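Local coordinates for protein glycoside hydrolase family 81 (Clostridium thermocellum, PDB 6FOP) that hydrolyses beta-1,3-glucans such as laminarin as a family 81 glycoside hydrolase of the cellulosome, at residues 491-503 against 576-588. Sequence-based numbering, arbitrary orientation.
Sequences QASSSEAINAWQA and INFLPITAASLYL. Unlike the reference sequence in segment 491-503: Ala-492 (reference Glu).
Ile-498 meets the ring of Tyr-587 obliquely, its CD1 3.7 Å from CZ, while Leu-588 CG lies over one face of that ring and Ala-584 O and a water sit at its edge in the plane. This water, bound to Tyr-587 OH, also donates to Ser-494 OG and Asn-577 O and so joins the two segments. The amide of Asn-577 is gripped at both ends. Asn-577 OD1 accepts from Ser-494 N (2.8 Å) and Ser-494 OG (2.7 Å), whereas ND2 donates to Ala-492 O from above the carbonyl plane and reaches Tyr-551 as well. Ala-492 is the engineered position; its CB touches Ile-576 CD1.

Ser-493 is the N-cap of helix 494-511 in the C-terminal domain of the family, and the loop between helices 570-575 and 592-606 runs alongside the first turns of that helix. Ser-493 OG accepts from Glu-496 N and donates to Ile-576 O (2.8 Å), almost in line with the C=O; a chi1 of -178°, which sets OG opposite the residue's own N, places it for both bonds. Ser-495 OG donates to Leu-579 O (2.7 Å), approaching above the carbonyl plane.

Farther along the helix, Pro-580, which follows a cis peptide bond, crosses Asn-499 at about a right angle, CG to CG 3.5 Å. Thr-582 OG1 accepts from Ala-584 N, an ST turn within the type I turn from Thr-582 to Ser-585. Gln-502, bent at chi2 (90°), donates from NE2 to Asn-499 OD1, and its CB packs tightly on Ala-584 CB at 3.3 Å.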
loop_
_atom_site.group_PDB
_atom_site.type_symbol
_atom_site.label_atom_id
_atom_site.label_comp_id
_atom_site.label_asym_id
_atom_site.label_seq_id
_atom_site.Cartn_x
_atom_site.Cartn_y
_atom_site.Cartn_z
ATOM N N GLN A 491 -8.274 0.129 -1.268
ATOM C CA GLN A 491 -7.867 -0.388 0.036
ATOM C C GLN A 491 -8.759 0.293 1.091
ATOM O O GLN A 491 -8.874 1.525 1.104
ATOM C CB GLN A 491 -6.377 -0.201 0.369
ATOM C CG GLN A 491 -6.030 -0.717 1.774
ATOM C CD GLN A 491 -4.552 -0.830 2.002
ATOM O OE1 GLN A 491 -3.977 -1.922 1.828
ATOM N NE2 GLN A 491 -3.909 0.280 2.367
ATOM N N ALA A 492 -9.338 -0.526 1.974
ATOM C CA ALA A 492 -10.101 -0.021 3.138
ATOM C C ALA A 492 -9.137 0.070 4.340
ATOM O O ALA A 492 -8.668 1.154 4.671
ATOM C CB ALA A 492 -11.331 -0.877 3.375
ATOM N N SER A 493 -8.762 -1.073 4.915
ATOM C CA SER A 493 -7.942 -1.066 6.115
ATOM C C SER A 493 -6.450 -0.854 5.842
ATOM O O SER A 493 -5.682 -1.813 5.624
ATOM C CB SER A 493 -8.119 -2.353 6.909
ATOM O OG SER A 493 -7.319 -2.278 8.114
ATOM N N SER A 494 -6.006 0.402 5.920
ATOM C CA SER A 494 -4.572 0.684 5.877
ATOM C C SER A 494 -3.834 0.101 7.091
ATOM O O SER A 494 -2.662 -0.231 7.014
ATOM C CB SER A 494 -4.279 2.187 5.759
ATOM O OG SER A 494 -4.704 2.896 6.911
ATOM N N SER A 495 -4.535 0.004 8.216
ATOM C CA SER A 495 -3.922 -0.525 9.427
ATOM C C SER A 495 -3.617 -2.010 9.312
ATOM O O SER A 495 -2.608 -2.467 9.867
ATOM C CB SER A 495 -4.803 -0.179 10.640
ATOM O OG SER A 495 -6.192 -0.399 10.374
ATOM N N GLU A 496 -4.439 -2.795 8.603
ATOM C CA GLU A 496 -4.042 -4.190 8.355
ATOM C C GLU A 496 -2.845 -4.343 7.394
ATOM O O GLU A 496 -2.081 -5.299 7.508
ATOM C CB GLU A 496 -5.208 -5.076 7.912
ATOM C CG GLU A 496 -6.090 -5.484 9.073
ATOM C CD GLU A 496 -7.135 -6.518 8.756
ATOM O OE1 GLU A 496 -7.514 -6.636 7.569
ATOM O OE2 GLU A 496 -7.618 -7.175 9.712
ATOM N N ALA A 497 -2.656 -3.394 6.477
ATOM C CA ALA A 497 -1.446 -3.378 5.650
ATOM C C ALA A 497 -0.239 -3.084 6.560
ATOM O O ALA A 497 0.778 -3.787 6.545
ATOM C CB ALA A 497 -1.572 -2.318 4.561
ATOM N N ILE A 498 -0.376 -2.068 7.402
ATOM C CA ILE A 498 0.702 -1.665 8.309
ATOM C C ILE A 498 1.047 -2.752 9.329
ATOM O O ILE A 498 2.218 -2.896 9.700
ATOM C CB ILE A 498 0.371 -0.296 8.944
ATOM C CG1 ILE A 498 0.529 0.817 7.884
ATOM C CG2 ILE A 498 1.194 -0.012 10.195
ATOM C CD1 ILE A 498 -0.219 2.097 8.227
ATOM N N ASN A 499 0.056 -3.548 9.735
ATOM C CA ASN A 499 0.326 -4.692 10.601
ATOM C C ASN A 499 1.310 -5.648 9.943
ATOM O O ASN A 499 2.223 -6.181 10.607
ATOM C CB ASN A 499 -0.973 -5.421 10.890
ATOM C CG ASN A 499 -0.812 -6.581 11.856
ATOM O OD1 ASN A 499 -0.231 -6.436 12.942
ATOM N ND2 ASN A 499 -1.352 -7.726 11.480
ATOM N N ALA A 500 1.137 -5.912 8.640
ATOM C CA ALA A 500 2.099 -6.783 7.956
ATOM C C ALA A 500 3.486 -6.154 7.942
ATOM O O ALA A 500 4.501 -6.824 8.148
ATOM C CB ALA A 500 1.645 -7.082 6.545
ATOM N N TRP A 501 3.551 -4.856 7.693
ATOM C CA TRP A 501 4.831 -4.199 7.563
ATOM C C TRP A 501 5.593 -4.137 8.868
ATOM O O TRP A 501 6.805 -4.439 8.908
ATOM C CB TRP A 501 4.684 -2.818 6.942
ATOM C CG TRP A 501 3.923 -2.759 5.656
ATOM C CD1 TRP A 501 3.252 -1.677 5.213
ATOM C CD2 TRP A 501 3.696 -3.801 4.664
ATOM N NE1 TRP A 501 2.681 -1.930 3.992
ATOM C CE2 TRP A 501 2.914 -3.224 3.633
ATOM C CE3 TRP A 501 4.068 -5.141 4.542
ATOM C CZ2 TRP A 501 2.512 -3.943 2.505
ATOM C CZ3 TRP A 501 3.668 -5.856 3.407
ATOM C CH2 TRP A 501 2.907 -5.251 2.403
ATOM N N GLN A 502 4.891 -3.824 9.956
ATOM C CA GLN A 502 5.553 -3.856 11.284
ATOM C C GLN A 502 6.046 -5.244 11.634
ATOM O O GLN A 502 7.109 -5.401 12.219
ATOM C CB GLN A 502 4.682 -3.231 12.377
ATOM C CG GLN A 502 3.435 -4.021 12.776
ATOM C CD GLN A 502 3.658 -4.997 13.898
ATOM O OE1 GLN A 502 4.511 -4.803 14.759
ATOM N NE2 GLN A 502 2.836 -6.037 13.912
ATOM N N ALA A 503 5.261 -6.257 11.282
ATOM C CA ALA A 503 5.694 -7.621 11.534
ATOM C C ALA A 503 6.979 -7.952 10.779
ATOM O O ALA A 503 7.830 -8.670 11.302
ATOM C CB ALA A 503 4.598 -8.610 11.157
ATOM N N ILE A 576 -11.940 0.499 11.271
ATOM C CA ILE A 576 -11.215 -0.360 10.340
ATOM C C ILE A 576 -9.871 0.214 9.930
ATOM O O ILE A 576 -9.085 -0.517 9.351
ATOM C CB ILE A 576 -12.012 -0.733 9.064
ATOM C CG1 ILE A 576 -12.361 0.503 8.197
ATOM C CG2 ILE A 576 -13.264 -1.552 9.404
ATOM C CD1 ILE A 576 -12.279 0.224 6.715
ATOM N N ASN A 577 -9.612 1.506 10.167
ATOM C CA ASN A 577 -8.299 2.079 9.903
ATOM C C ASN A 577 -7.443 2.257 11.136
ATOM O O ASN A 577 -6.407 2.893 11.098
ATOM C CB ASN A 577 -8.415 3.347 9.036
ATOM C CG ASN A 577 -8.418 2.989 7.579
ATOM O OD1 ASN A 577 -7.371 2.625 7.034
ATOM N ND2 ASN A 577 -9.605 2.953 6.966
ATOM N N PHE A 578 -7.930 1.705 12.250
ATOM C CA PHE A 578 -7.119 1.606 13.458
ATOM C C PHE A 578 -6.657 0.176 13.703
ATOM O O PHE A 578 -5.478 -0.051 14.030
ATOM C CB PHE A 578 -7.891 2.089 14.703
ATOM C CG PHE A 578 -8.586 3.435 14.559
ATOM C CD1 PHE A 578 -8.153 4.418 13.687
ATOM C CD2 PHE A 578 -9.688 3.719 15.347
ATOM C CE1 PHE A 578 -8.833 5.615 13.577
ATOM C CE2 PHE A 578 -10.381 4.911 15.236
ATOM C CZ PHE A 578 -9.942 5.879 14.348
ATOM N N LEU A 579 -7.566 -0.790 13.589
ATOM C CA LEU A 579 -7.237 -2.153 14.007
ATOM C C LEU A 579 -6.428 -2.891 12.928
ATOM O O LEU A 579 -6.606 -2.649 11.713
ATOM C CB LEU A 579 -8.501 -2.897 14.427
ATOM C CG LEU A 579 -9.415 -3.440 13.340
ATOM C CD1 LEU A 579 -8.928 -4.797 12.803
ATOM C CD2 LEU A 579 -10.828 -3.580 13.901
ATOM N N PRO A 580 -5.554 -3.816 13.316
ATOM C CA PRO A 580 -5.224 -4.132 14.703
ATOM C C PRO A 580 -4.311 -3.069 15.305
ATOM O O PRO A 580 -3.368 -2.609 14.672
ATOM C CB PRO A 580 -4.494 -5.465 14.588
ATOM C CG PRO A 580 -3.814 -5.374 13.252
ATOM C CD PRO A 580 -4.744 -4.593 12.364
ATOM N N ILE A 581 -4.578 -2.717 16.553
ATOM C CA ILE A 581 -3.719 -1.786 17.264
ATOM C C ILE A 581 -2.570 -2.583 17.885
ATOM O O ILE A 581 -2.798 -3.420 18.747
ATOM C CB ILE A 581 -4.526 -0.937 18.279
ATOM C CG1 ILE A 581 -5.625 -0.130 17.541
ATOM C CG2 ILE A 581 -3.614 0.016 19.017
ATOM C CD1 ILE A 581 -6.530 0.679 18.453
ATOM N N THR A 582 -1.340 -2.318 17.430
ATOM C CA THR A 582 -0.133 -2.971 17.939
ATOM C C THR A 582 0.784 -1.876 18.479
ATOM O O THR A 582 0.491 -0.684 18.359
ATOM C CB THR A 582 0.622 -3.789 16.867
ATOM O OG1 THR A 582 1.395 -2.929 16.021
ATOM C CG2 THR A 582 -0.334 -4.663 16.034
ATOM N N ALA A 583 1.937 -2.265 18.999
ATOM C CA ALA A 583 2.903 -1.260 19.444
ATOM C C ALA A 583 3.637 -0.572 18.295
ATOM O O ALA A 583 4.570 0.191 18.532
ATOM C CB ALA A 583 3.889 -1.886 20.422
ATOM N N ALA A 584 3.228 -0.866 17.071
ATOM C CA ALA A 584 3.600 -0.089 15.893
ATOM C C ALA A 584 2.515 0.907 15.495
ATOM O O ALA A 584 2.660 1.587 14.486
ATOM C CB ALA A 584 3.959 -1.024 14.751
ATOM N N SER A 585 1.440 1.021 16.284
ATOM C CA SER A 585 0.289 1.850 15.906
ATOM C C SER A 585 0.318 3.250 16.479
ATOM O O SER A 585 -0.647 4.002 16.329
ATOM C CB SER A 585 -1.031 1.178 16.262
ATOM O OG SER A 585 -1.221 -0.037 15.567
ATOM N N LEU A 586 1.426 3.646 17.090
ATOM C CA LEU A 586 1.497 4.978 17.637
ATOM C C LEU A 586 1.372 6.068 16.573
ATOM O O LEU A 586 1.000 7.196 16.892
ATOM C CB LEU A 586 2.758 5.170 18.468
ATOM C CG LEU A 586 2.871 4.271 19.728
ATOM C CD1 LEU A 586 4.252 4.373 20.358
ATOM C CD2 LEU A 586 1.785 4.593 20.749
ATOM N N TYR A 587 1.670 5.726 15.307
ATOM C CA TYR A 587 1.491 6.671 14.211
ATOM C C TYR A 587 0.105 7.248 14.150
ATOM O O TYR A 587 -0.063 8.353 13.649
ATOM C CB TYR A 587 1.832 6.032 12.844
ATOM C CG TYR A 587 0.810 5.042 12.352
ATOM C CD1 TYR A 587 -0.282 5.456 11.569
ATOM C CD2 TYR A 587 0.856 3.709 12.739
ATOM C CE1 TYR A 587 -1.255 4.558 11.178
ATOM C CE2 TYR A 587 -0.111 2.813 12.368
ATOM C CZ TYR A 587 -1.183 3.233 11.578
ATOM O OH TYR A 587 -2.152 2.337 11.202
ATOM N N LEU A 588 -0.891 6.516 14.648
ATOM C CA LEU A 588 -2.253 7.037 14.627
ATOM C C LEU A 588 -2.383 8.365 15.363
ATOM O O LEU A 588 -3.263 9.169 15.058
ATOM C CB LEU A 588 -3.198 6.024 15.277
ATOM C CG LEU A 588 -3.435 4.726 14.511
ATOM C CD1 LEU A 588 -4.207 3.730 15.358
ATOM C CD2 LEU A 588 -4.176 5.021 13.195
HETATM O O HOH W 1 -4.063 3.330 9.635
HETATM O O HOH W 2 -1.616 -2.472 12.506
#